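Local coordinates for protein trehalose-6-phosphate phosphatase (Neosartorya fumigata, PDB 5DXL) that belongs to the trehalose-phosphatase family of the HAD clan, a fungal protein built around a Rossmann-like sheet flanked by helices, at residues A9-Q14 against I266-N271; F23-D28 against N60-I65; E210-L215 against G236-V241; M224-K229 against Q249-W254. All blocks are in the same frame, centred on the assembly; numbering follows the deposited sequence.

Interaction 1: residues A9-Q14 against I266-N271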
# COMPACT_ATOMS: atom_id res chain seq x y z
N ALA A 9 13.96 -17.24 11.98
CA ALA A 9 15.04 -18.09 11.48
C ALA A 9 14.84 -18.43 10.00
O ALA A 9 15.78 -18.36 9.21
CB ALA A 9 15.14 -19.37 12.31
N LYS A 10 13.62 -18.80 9.62
CA LYS A 10 13.30 -19.09 8.22
C LYS A 10 13.50 -17.85 7.35
O LYS A 10 13.99 -17.94 6.23
CB LYS A 10 11.87 -19.58 8.06
CG LYS A 10 11.67 -21.03 8.46
CD LYS A 10 10.26 -21.49 8.10
CE LYS A 10 10.04 -22.95 8.45
NZ LYS A 10 8.60 -23.33 8.30
N LEU A 11 13.08 -16.70 7.88
CA LEU A 11 13.22 -15.44 7.15
C LEU A 11 14.68 -15.14 6.86
O LEU A 11 15.05 -14.81 5.73
CB LEU A 11 12.60 -14.30 7.96
CG LEU A 11 12.54 -12.94 7.26
CD1 LEU A 11 11.40 -12.92 6.24
CD2 LEU A 11 12.41 -11.81 8.26
N LEU A 12 15.51 -15.23 7.90
CA LEU A 12 16.92 -14.90 7.78
C LEU A 12 17.61 -15.85 6.80
O LEU A 12 18.43 -15.44 5.98
CB LEU A 12 17.59 -14.94 9.15
CG LEU A 12 19.09 -14.63 9.15
CD1 LEU A 12 19.31 -13.22 8.62
CD2 LEU A 12 19.67 -14.81 10.54
N LYS A 13 17.26 -17.13 6.88
CA LYS A 13 17.85 -18.13 5.99
C LYS A 13 17.56 -17.82 4.52
O LYS A 13 18.46 -17.87 3.68
CB LYS A 13 17.35 -19.53 6.35
CG LYS A 13 18.03 -20.64 5.57
CD LYS A 13 17.42 -22.01 5.90
CE LYS A 13 18.12 -23.11 5.11
NZ LYS A 13 17.42 -24.41 5.22
N GLN A 14 16.32 -17.48 4.20
CA GLN A 14 16.00 -17.20 2.81
C GLN A 14 16.59 -15.85 2.37
O GLN A 14 16.98 -15.69 1.22
CB GLN A 14 14.48 -17.23 2.58
CG GLN A 14 14.07 -17.16 1.12
CD GLN A 14 14.71 -18.28 0.27
OE1 GLN A 14 15.05 -19.35 0.77
NE2 GLN A 14 14.85 -18.02 -1.03
N ILE A 266 13.71 -6.19 10.85
CA ILE A 266 14.54 -5.61 9.80
C ILE A 266 15.97 -5.42 10.31
O ILE A 266 16.92 -5.67 9.57
CB ILE A 266 13.96 -4.28 9.29
CG1 ILE A 266 12.57 -4.53 8.69
CG2 ILE A 266 14.86 -3.68 8.22
CD1 ILE A 266 11.77 -3.26 8.49
N SER A 267 16.13 -5.03 11.57
CA SER A 267 17.47 -4.92 12.17
C SER A 267 18.21 -6.25 12.14
O SER A 267 19.41 -6.28 11.84
CB SER A 267 17.37 -4.42 13.61
OG SER A 267 16.85 -3.10 13.63
N MSE A 268 17.51 -7.34 12.43
CA MSE A 268 18.11 -8.67 12.36
C MSE A 268 18.65 -8.92 10.96
O MSE A 268 19.76 -9.42 10.79
CB MSE A 268 17.11 -9.77 12.74
CG MSE A 268 17.61 -11.20 12.42
SE MSE A 268 16.16 -12.47 12.74
CE MSE A 268 15.14 -12.00 11.13
N LEU A 269 17.87 -8.57 9.93
CA LEU A 269 18.33 -8.78 8.56
C LEU A 269 19.55 -7.90 8.28
O LEU A 269 20.54 -8.37 7.68
CB LEU A 269 17.22 -8.47 7.55
CG LEU A 269 15.97 -9.35 7.66
CD1 LEU A 269 14.98 -8.93 6.59
CD2 LEU A 269 16.32 -10.84 7.52
N ASN A 270 19.51 -6.66 8.73
CA ASN A 270 20.63 -5.73 8.55
C ASN A 270 21.90 -6.25 9.20
O ASN A 270 22.99 -6.06 8.67
CB ASN A 270 20.31 -4.35 9.13
CG ASN A 270 19.32 -3.56 8.27
OD1 ASN A 270 19.14 -3.83 7.09
ND2 ASN A 270 18.70 -2.56 8.88
N ASN A 271 21.76 -6.88 10.36
CA ASN A 271 22.92 -7.35 11.11
C ASN A 271 23.59 -8.57 10.50
O ASN A 271 24.61 -9.04 11.01
CB ASN A 271 22.53 -7.64 12.56
CG ASN A 271 22.23 -6.37 13.33
OD1 ASN A 271 22.66 -5.29 12.95
ND2 ASN A 271 21.49 -6.51 14.43

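Interaction 2: residues F23-D28 against N60-I65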
# COMPACT_ATOMS: atom_id res chain seq x y z
N PHE A 23 11.28 -5.68 -0.76
CA PHE A 23 10.59 -5.29 0.48
C PHE A 23 9.48 -4.31 0.17
O PHE A 23 9.69 -3.33 -0.54
CB PHE A 23 11.57 -4.65 1.47
CG PHE A 23 12.63 -5.58 1.99
CD1 PHE A 23 12.45 -6.23 3.20
CD2 PHE A 23 13.81 -5.78 1.29
CE1 PHE A 23 13.43 -7.09 3.69
CE2 PHE A 23 14.79 -6.63 1.78
CZ PHE A 23 14.61 -7.28 2.98
N MSE A 24 8.28 -4.57 0.68
CA MSE A 24 7.18 -3.62 0.53
C MSE A 24 6.56 -3.38 1.90
O MSE A 24 6.00 -4.30 2.50
CB MSE A 24 6.15 -4.16 -0.48
CG MSE A 24 6.76 -4.35 -1.87
SE MSE A 24 5.53 -5.06 -3.25
CE MSE A 24 5.21 -6.82 -2.52
N PHE A 25 6.69 -2.15 2.39
CA PHE A 25 6.21 -1.78 3.72
C PHE A 25 5.15 -0.70 3.68
O PHE A 25 5.38 0.34 3.08
CB PHE A 25 7.36 -1.21 4.58
CG PHE A 25 8.58 -2.08 4.67
CD1 PHE A 25 8.48 -3.46 4.82
CD2 PHE A 25 9.82 -1.51 4.63
CE1 PHE A 25 9.63 -4.24 4.92
CE2 PHE A 25 10.98 -2.28 4.76
CZ PHE A 25 10.89 -3.63 4.91
N ASP A 26 4.02 -0.92 4.35
CA ASP A 26 3.19 0.21 4.74
C ASP A 26 4.00 0.99 5.77
O ASP A 26 4.95 0.46 6.35
CB ASP A 26 1.84 -0.28 5.30
CG ASP A 26 0.78 0.82 5.39
OD1 ASP A 26 1.04 1.99 5.08
OD2 ASP A 26 -0.36 0.49 5.79
N TYR A 27 3.67 2.27 5.97
CA TYR A 27 4.42 3.07 6.94
C TYR A 27 3.66 3.17 8.27
O TYR A 27 4.03 2.52 9.25
CB TYR A 27 4.73 4.47 6.37
CG TYR A 27 5.43 5.31 7.40
CD1 TYR A 27 6.70 4.98 7.83
CD2 TYR A 27 4.79 6.41 7.97
CE1 TYR A 27 7.35 5.72 8.81
CE2 TYR A 27 5.43 7.16 8.95
CZ TYR A 27 6.70 6.81 9.36
OH TYR A 27 7.34 7.54 10.33
N ASP A 28 2.61 3.98 8.32
CA ASP A 28 1.86 4.14 9.56
C ASP A 28 1.27 2.82 10.03
O ASP A 28 0.74 2.05 9.24
CB ASP A 28 0.74 5.17 9.37
CG ASP A 28 1.27 6.57 9.22
OD1 ASP A 28 1.73 7.13 10.24
OD2 ASP A 28 1.27 7.10 8.10
N ASN A 60 18.84 -5.34 -2.36
CA ASN A 60 17.49 -5.07 -1.86
C ASN A 60 16.79 -3.99 -2.67
O ASN A 60 17.38 -2.98 -3.02
CB ASN A 60 17.53 -4.63 -0.39
CG ASN A 60 18.13 -5.69 0.53
OD1 ASN A 60 18.08 -6.88 0.23
ND2 ASN A 60 18.67 -5.26 1.65
N ALA A 61 15.51 -4.21 -2.96
CA ALA A 61 14.66 -3.15 -3.48
C ALA A 61 13.66 -2.86 -2.37
O ALA A 61 12.86 -3.72 -2.01
CB ALA A 61 13.94 -3.58 -4.77
N VAL A 62 13.73 -1.65 -1.82
CA VAL A 62 12.95 -1.33 -0.62
C VAL A 62 11.90 -0.27 -0.95
O VAL A 62 12.24 0.84 -1.38
CB VAL A 62 13.87 -0.83 0.52
CG1 VAL A 62 13.05 -0.55 1.78
CG2 VAL A 62 14.96 -1.86 0.83
N TRP A 63 10.64 -0.64 -0.75
CA TRP A 63 9.51 0.23 -1.07
C TRP A 63 8.70 0.60 0.16
O TRP A 63 8.38 -0.26 0.99
CB TRP A 63 8.58 -0.45 -2.08
CG TRP A 63 9.14 -0.39 -3.47
CD1 TRP A 63 10.02 -1.26 -4.04
CD2 TRP A 63 8.89 0.63 -4.44
NE1 TRP A 63 10.32 -0.85 -5.33
CE2 TRP A 63 9.64 0.30 -5.59
CE3 TRP A 63 8.09 1.78 -4.45
CZ2 TRP A 63 9.60 1.09 -6.74
CZ3 TRP A 63 8.06 2.56 -5.60
CH2 TRP A 63 8.82 2.21 -6.73
N ILE A 64 8.37 1.89 0.26
CA ILE A 64 7.41 2.38 1.24
C ILE A 64 6.11 2.68 0.48
O ILE A 64 6.13 3.47 -0.47
CB ILE A 64 7.90 3.66 1.96
CG1 ILE A 64 9.32 3.49 2.52
CG2 ILE A 64 6.93 4.08 3.08
CD1 ILE A 64 9.49 2.30 3.44
N ILE A 65 5.00 2.05 0.87
CA ILE A 65 3.74 2.17 0.15
C ILE A 65 2.71 2.71 1.12
O ILE A 65 2.21 1.99 1.97
CB ILE A 65 3.31 0.81 -0.44
CG1 ILE A 65 4.43 0.26 -1.33
CG2 ILE A 65 2.03 0.95 -1.27
CD1 ILE A 65 4.21 -1.17 -1.77

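Interaction 3: residues E210-L215 against G236-V241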
# COMPACT_ATOMS: atom_id res chain seq x y z
N GLU A 210 14.20 -13.81 -5.06
CA GLU A 210 14.09 -15.05 -4.30
C GLU A 210 13.66 -14.77 -2.87
O GLU A 210 13.60 -15.67 -2.04
CB GLU A 210 15.42 -15.80 -4.29
CG GLU A 210 15.87 -16.34 -5.64
CD GLU A 210 17.34 -16.70 -5.63
OE1 GLU A 210 18.17 -15.79 -5.86
OE2 GLU A 210 17.67 -17.88 -5.37
N PHE A 211 13.39 -13.50 -2.57
CA PHE A 211 12.96 -13.12 -1.23
C PHE A 211 12.03 -11.92 -1.36
O PHE A 211 12.39 -10.91 -1.94
CB PHE A 211 14.17 -12.78 -0.35
CG PHE A 211 13.82 -12.30 1.04
CD1 PHE A 211 13.85 -13.17 2.12
CD2 PHE A 211 13.51 -10.97 1.27
CE1 PHE A 211 13.56 -12.73 3.41
CE2 PHE A 211 13.22 -10.51 2.55
CZ PHE A 211 13.25 -11.38 3.62
N VAL A 212 10.82 -12.06 -0.81
CA VAL A 212 9.87 -10.95 -0.75
C VAL A 212 9.35 -10.84 0.67
O VAL A 212 8.86 -11.82 1.22
CB VAL A 212 8.68 -11.14 -1.71
CG1 VAL A 212 7.74 -9.94 -1.62
CG2 VAL A 212 9.17 -11.33 -3.14
N LEU A 213 9.51 -9.67 1.28
CA LEU A 213 8.91 -9.41 2.58
C LEU A 213 7.93 -8.26 2.44
O LEU A 213 8.31 -7.16 2.04
CB LEU A 213 9.97 -9.07 3.62
CG LEU A 213 9.46 -8.67 5.02
CD1 LEU A 213 8.65 -9.77 5.69
CD2 LEU A 213 10.63 -8.29 5.91
N CYS A 214 6.68 -8.53 2.78
CA CYS A 214 5.62 -7.56 2.60
C CYS A 214 4.90 -7.39 3.92
O CYS A 214 4.37 -8.36 4.46
CB CYS A 214 4.66 -8.02 1.51
SG CYS A 214 3.20 -6.99 1.25
N LEU A 215 4.89 -6.16 4.43
CA LEU A 215 4.39 -5.87 5.78
C LEU A 215 3.34 -4.78 5.78
O LEU A 215 3.50 -3.73 5.14
CB LEU A 215 5.55 -5.44 6.69
CG LEU A 215 6.44 -6.58 7.21
CD1 LEU A 215 7.87 -6.11 7.42
CD2 LEU A 215 5.85 -7.06 8.52
N GLY A 236 7.93 -20.49 -0.36
CA GLY A 236 9.00 -20.28 0.60
C GLY A 236 9.86 -19.06 0.31
O GLY A 236 10.76 -18.74 1.08
N HIS A 237 9.58 -18.39 -0.80
CA HIS A 237 10.31 -17.17 -1.17
C HIS A 237 9.56 -15.91 -0.73
O HIS A 237 10.11 -14.81 -0.76
CB HIS A 237 10.54 -17.09 -2.68
CG HIS A 237 11.48 -18.12 -3.22
ND1 HIS A 237 12.03 -19.11 -2.44
CD2 HIS A 237 11.99 -18.29 -4.46
CE1 HIS A 237 12.84 -19.85 -3.18
NE2 HIS A 237 12.83 -19.38 -4.41
N VAL A 238 8.30 -16.08 -0.33
CA VAL A 238 7.42 -14.94 -0.06
C VAL A 238 6.94 -14.94 1.38
O VAL A 238 6.43 -15.95 1.87
CB VAL A 238 6.19 -14.95 -0.99
CG1 VAL A 238 5.23 -13.81 -0.63
CG2 VAL A 238 6.62 -14.85 -2.44
N PHE A 239 7.12 -13.81 2.06
CA PHE A 239 6.68 -13.64 3.43
C PHE A 239 5.73 -12.46 3.50
O PHE A 239 6.16 -11.30 3.62
CB PHE A 239 7.88 -13.42 4.37
CG PHE A 239 8.89 -14.54 4.32
CD1 PHE A 239 9.87 -14.56 3.34
CD2 PHE A 239 8.87 -15.54 5.27
CE1 PHE A 239 10.80 -15.59 3.30
CE2 PHE A 239 9.80 -16.57 5.24
CZ PHE A 239 10.77 -16.59 4.24
N SER A 240 4.44 -12.76 3.41
CA SER A 240 3.38 -11.77 3.63
C SER A 240 3.05 -11.77 5.11
O SER A 240 2.66 -12.80 5.68
CB SER A 240 2.13 -12.09 2.80
OG SER A 240 2.36 -11.87 1.41
N VAL A 241 3.23 -10.61 5.73
CA VAL A 241 3.17 -10.51 7.18
C VAL A 241 2.27 -9.37 7.60
O VAL A 241 2.53 -8.22 7.26
CB VAL A 241 4.58 -10.27 7.77
CG1 VAL A 241 4.54 -10.35 9.30
CG2 VAL A 241 5.61 -11.25 7.21

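Interaction 4: residues M224-K229 against Q249-W254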
# COMPACT_ATOMS: atom_id res chain seq x y z
N MSE A 224 -2.24 -6.25 -0.74
CA MSE A 224 -0.86 -6.62 -1.07
C MSE A 224 -0.66 -8.11 -0.86
O MSE A 224 -0.05 -8.78 -1.70
CB MSE A 224 0.16 -5.84 -0.23
CG MSE A 224 0.11 -4.34 -0.46
SE MSE A 224 1.70 -3.43 0.22
CE MSE A 224 1.42 -3.73 2.14
N PHE A 225 -1.15 -8.63 0.26
CA PHE A 225 -0.98 -10.05 0.58
C PHE A 225 -1.72 -10.90 -0.45
O PHE A 225 -1.19 -11.92 -0.91
CB PHE A 225 -1.50 -10.38 1.99
CG PHE A 225 -0.98 -9.48 3.08
CD1 PHE A 225 0.32 -8.98 3.06
CD2 PHE A 225 -1.81 -9.14 4.15
CE1 PHE A 225 0.78 -8.15 4.08
CE2 PHE A 225 -1.36 -8.31 5.17
CZ PHE A 225 -0.06 -7.81 5.14
N ARG A 226 -2.92 -10.47 -0.81
CA ARG A 226 -3.70 -11.14 -1.86
C ARG A 226 -2.92 -11.19 -3.17
O ARG A 226 -2.86 -12.22 -3.82
CB ARG A 226 -5.03 -10.43 -2.10
CG ARG A 226 -6.10 -10.78 -1.11
CD ARG A 226 -7.49 -10.28 -1.54
NE ARG A 226 -8.40 -10.41 -0.42
CZ ARG A 226 -8.64 -9.45 0.47
NH1 ARG A 226 -8.05 -8.27 0.34
NH2 ARG A 226 -9.48 -9.66 1.48
N ALA A 227 -2.35 -10.05 -3.55
CA ALA A 227 -1.61 -9.99 -4.80
C ALA A 227 -0.42 -10.94 -4.80
O ALA A 227 -0.12 -11.57 -5.81
CB ALA A 227 -1.14 -8.55 -5.06
N LEU A 228 0.28 -11.04 -3.67
CA LEU A 228 1.45 -11.90 -3.62
C LEU A 228 1.05 -13.37 -3.69
O LEU A 228 1.80 -14.19 -4.21
CB LEU A 228 2.27 -11.61 -2.36
CG LEU A 228 3.12 -10.35 -2.50
CD1 LEU A 228 3.79 -10.04 -1.17
CD2 LEU A 228 4.17 -10.56 -3.57
N LYS A 229 -0.13 -13.70 -3.18
CA LYS A 229 -0.63 -15.07 -3.29
C LYS A 229 -0.95 -15.41 -4.75
O LYS A 229 -1.03 -16.59 -5.12
CB LYS A 229 -1.86 -15.26 -2.39
CG LYS A 229 -1.49 -15.46 -0.94
CD LYS A 229 -2.67 -15.28 0.01
CE LYS A 229 -3.63 -16.44 -0.05
NZ LYS A 229 -4.59 -16.38 1.09
N GLN A 249 -7.65 -12.46 11.59
CA GLN A 249 -7.92 -13.08 10.32
C GLN A 249 -7.30 -12.22 9.22
O GLN A 249 -7.50 -11.01 9.20
CB GLN A 249 -9.43 -13.23 10.12
CG GLN A 249 -9.83 -14.05 8.93
CD GLN A 249 -11.32 -14.35 8.94
OE1 GLN A 249 -11.87 -14.80 9.95
NE2 GLN A 249 -11.99 -14.08 7.82
N THR A 250 -6.53 -12.85 8.35
CA THR A 250 -5.72 -12.11 7.39
C THR A 250 -5.38 -12.95 6.16
O THR A 250 -5.37 -14.19 6.22
CB THR A 250 -4.41 -11.62 8.06
OG1 THR A 250 -3.62 -10.87 7.12
CG2 THR A 250 -3.59 -12.80 8.56
N GLU A 251 -5.11 -12.27 5.05
CA GLU A 251 -4.56 -12.92 3.86
C GLU A 251 -3.06 -13.21 3.99
O GLU A 251 -2.50 -13.97 3.20
CB GLU A 251 -4.81 -12.04 2.63
CG GLU A 251 -6.27 -11.82 2.28
CD GLU A 251 -6.88 -12.99 1.52
OE1 GLU A 251 -6.13 -13.79 0.93
OE2 GLU A 251 -8.12 -13.10 1.52
N ALA A 252 -2.41 -12.59 4.97
CA ALA A 252 -1.01 -12.86 5.26
C ALA A 252 -0.83 -14.28 5.78
O ALA A 252 -1.80 -14.91 6.19
CB ALA A 252 -0.47 -11.85 6.28
N SER A 253 0.41 -14.75 5.76
CA SER A 253 0.76 -16.08 6.27
C SER A 253 1.38 -16.02 7.66
O SER A 253 1.52 -17.04 8.33
CB SER A 253 1.74 -16.78 5.31
OG SER A 253 1.16 -16.93 4.02
N TRP A 254 1.76 -14.82 8.08
CA TRP A 254 2.49 -14.60 9.32
C TRP A 254 2.01 -13.32 9.96
O TRP A 254 1.39 -12.50 9.30
CB TRP A 254 3.99 -14.46 9.07
CG TRP A 254 4.64 -15.50 8.21
CD1 TRP A 254 4.86 -15.43 6.87
CD2 TRP A 254 5.20 -16.73 8.65
NE1 TRP A 254 5.53 -16.56 6.44
CE2 TRP A 254 5.73 -17.38 7.51
CE3 TRP A 254 5.29 -17.37 9.90
CZ2 TRP A 254 6.36 -18.62 7.59
CZ3 TRP A 254 5.91 -18.60 9.97
CH2 TRP A 254 6.43 -19.22 8.82
O HOH W 1 -3.48 -16.53 3.81

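Interaction 1: residues A9-Q14 against I266-N271
Leu11 and Leu12 of helix 8-17 meet Met268, a selenomethionine, and Leu269 of helix 259-270. The two helices come from near opposite ends of the chain and lie on one face of the Rossmann-like HAD sheet, running in roughly the same direction at 39°. The axes of the short segments come no closer than 10.4 Å, so the gap is bridged by long apolar side chains alone. The inner half is the buried one. Leu11 and Leu269 lie nearly perpendicular there, CD2 to CD2 at 4.1 Å, and beneath them Leu11 rests on Phe211 and Phe239 of the sheet. On the outer half, Leu12 and Met268 are only partly covered. Leu12 and Leu269 run antiparallel alongside each other, Leu12 CD1 meeting Leu269 CD2 at 4.0 Å, and Leu12 also reaches Ser272 just beyond the second helix. Lys10 and Lys13 stand on the solvent side of the first helix. Met268 links the two halves: its chain runs extended out to the selenium and then bends (chi3 75°), which brings the terminal methyl onto Leu11 and Leu12, with CE of Met268 4.0 Å from CD2 of Leu11 and 4.3 Å from CB of Leu12.

Interaction 2: residues F23-D28 against N60-I65
Phe23, Met24 and Phe25 pair in parallel with Val62, Trp63 and Ile64, strand to strand, at 15°. Four backbone hydrogen bonds join them, from Phe23 N to Ala61 O (2.8 Å) at one end to Ile65 N to Phe25 O (2.8 Å) at the other. On one face of the sheet Phe23 meets the Asn60 amide edge-on: Asn60 OD1 lies in the ring plane, 3.6 Å from Phe23 CE2, with ring and amide planes 78° apart. Further along, CE2 of Phe25 touches CG1 of Val62 at 4.0 Å, while Ile64 CD1 sits at the edge of the same ring. On the opposite face of the sheet, CD1 of Ile65 lies alongside Met24 (selenomethionine), 3.8 Å from its CB. Outside this shell, Leu51 and Leu54 cover the phenylalanine face; their helix, 45-56, connects the two parallel strands as the crossover of a beta-alpha-beta unit. Helix 190-199 covers Met24 and Trp63. Arg21 and Leu54 hold the Asn60 amide in place. Further along the chain, Asp26-Tyr27-Asp28 matches the DxD signature of the HAD clan. Tyr27 N donates to Asp26 OD1 (2.8 Å) from above the carboxylate plane. Asp26 OD1 also approaches Ile65 O to 3.3 Å, acceptor against acceptor, and Lys190 NZ bonds to both. The shared lysine probably offsets the repulsion between these two oxygens.

Interaction 3: residues E210-L215 against G236-V241
Phe211 and Phe239 touch through their CE1 atoms at 4.0 Å, their ring planes 38° apart and their centroids 5.6 Å from each other, an oblique pair that is neither a stack nor edge-to-face. The edge of the Phe239 ring is taken by Val212 O, which lies in the ring plane 3.6 Å from Phe239 CD1. His237 is approached differently: Glu210 O sits over one face of its imidazole, 3.4 Å from His237 CG, and that same oxygen accepts from the Gln14 side chain. Past the rings, CD1 of Leu213 reaches CG2 of Val241 at 3.7 Å. Leu215 lies beside Val241 and points the same way; with its CG beside the backbone N (chi1 -78°), its CD2 comes within 3.5 Å of Val241 CB, a snug fit. Cys214 and Ser240 occupy the other face, under helix 222-229, whereas Leu11 of helix 8-17 covers the two phenylalanines. The backbones run parallel within 5° and exchange four hydrogen bonds, from Val212 N to His237 O (2.8 Å) through Val241 N to Cys214 O (2.8 Å). Strand 211-216, helix 222-229 and strand 238-243 form a beta-alpha-beta unit, the repeating element of the Rossmann-like core in HAD proteins.

Interaction 4: residues M224-K229 against Q249-W254
Phe225 and Ala252 make the apolar part of this contact between helix 222-229 and the loop before strand 254-256. The alanine methyl sits over one face of the phenyl ring, a CH-pi contact with Ala252 CB 3.9 Å from the ring centroid and 18° off its normal. Glu251 CB packs against Phe225 CB at 3.8 Å. The ionic part centres on Glu251, whose chain bends at chi2 (-80°) and turns its carboxylate back over the helix. Lys229 NZ forms a salt bridge with Glu251 OE1 (3.0 Å), meeting it on the syn side, 33° out of the carboxylate plane. Arg226 NE completes the network with a salt bridge to Glu251 OE2 (3.3 Å) whose hydrogen bond is weak and bent; Glu251 CG lies over one face of the guanidinium. Asp223 takes the other charge partnership of Arg226. Among the remaining polar contacts, a water accepts from Lys229 NZ (2.9 Å) and donates to Glu251 O (2.8 Å). The loop is shaped by an ST turn in which Thr250 OG1 accepts from Ala252 N at 3.0 Å, and Glu222 binds both Thr250 OG1 and Glu251 N. The loop is therefore held by a buried ring on the side of the sheet and a more exposed salt-bridge network, where two cations would probably favour the ionised form of Glu251.

In the fold
Interactions 2 and 3 belong to one mixed sheet. Their strands 21-25 and 211-216 are neighbours in it, Met24 hydrogen-bonds to Leu213 and Leu215, and their centres are 12 Å apart. Interaction 2 closes before interaction 3 opens along the chain. Interactions 3 and 4 have alternating segments, with centres 10 Å apart: helix 222-229 connects the two strands of interaction 3, and Ser240 O accepts from Ser253 N. Interaction 1 pairs segments that enclose all the others in the sequence; its centre lies 12 Å from that of interaction 3, and Leu269 packs on Phe23. Helices near both chain ends thus cover one sheet face, while helix 222-229 covers the other, completing a three-layered core.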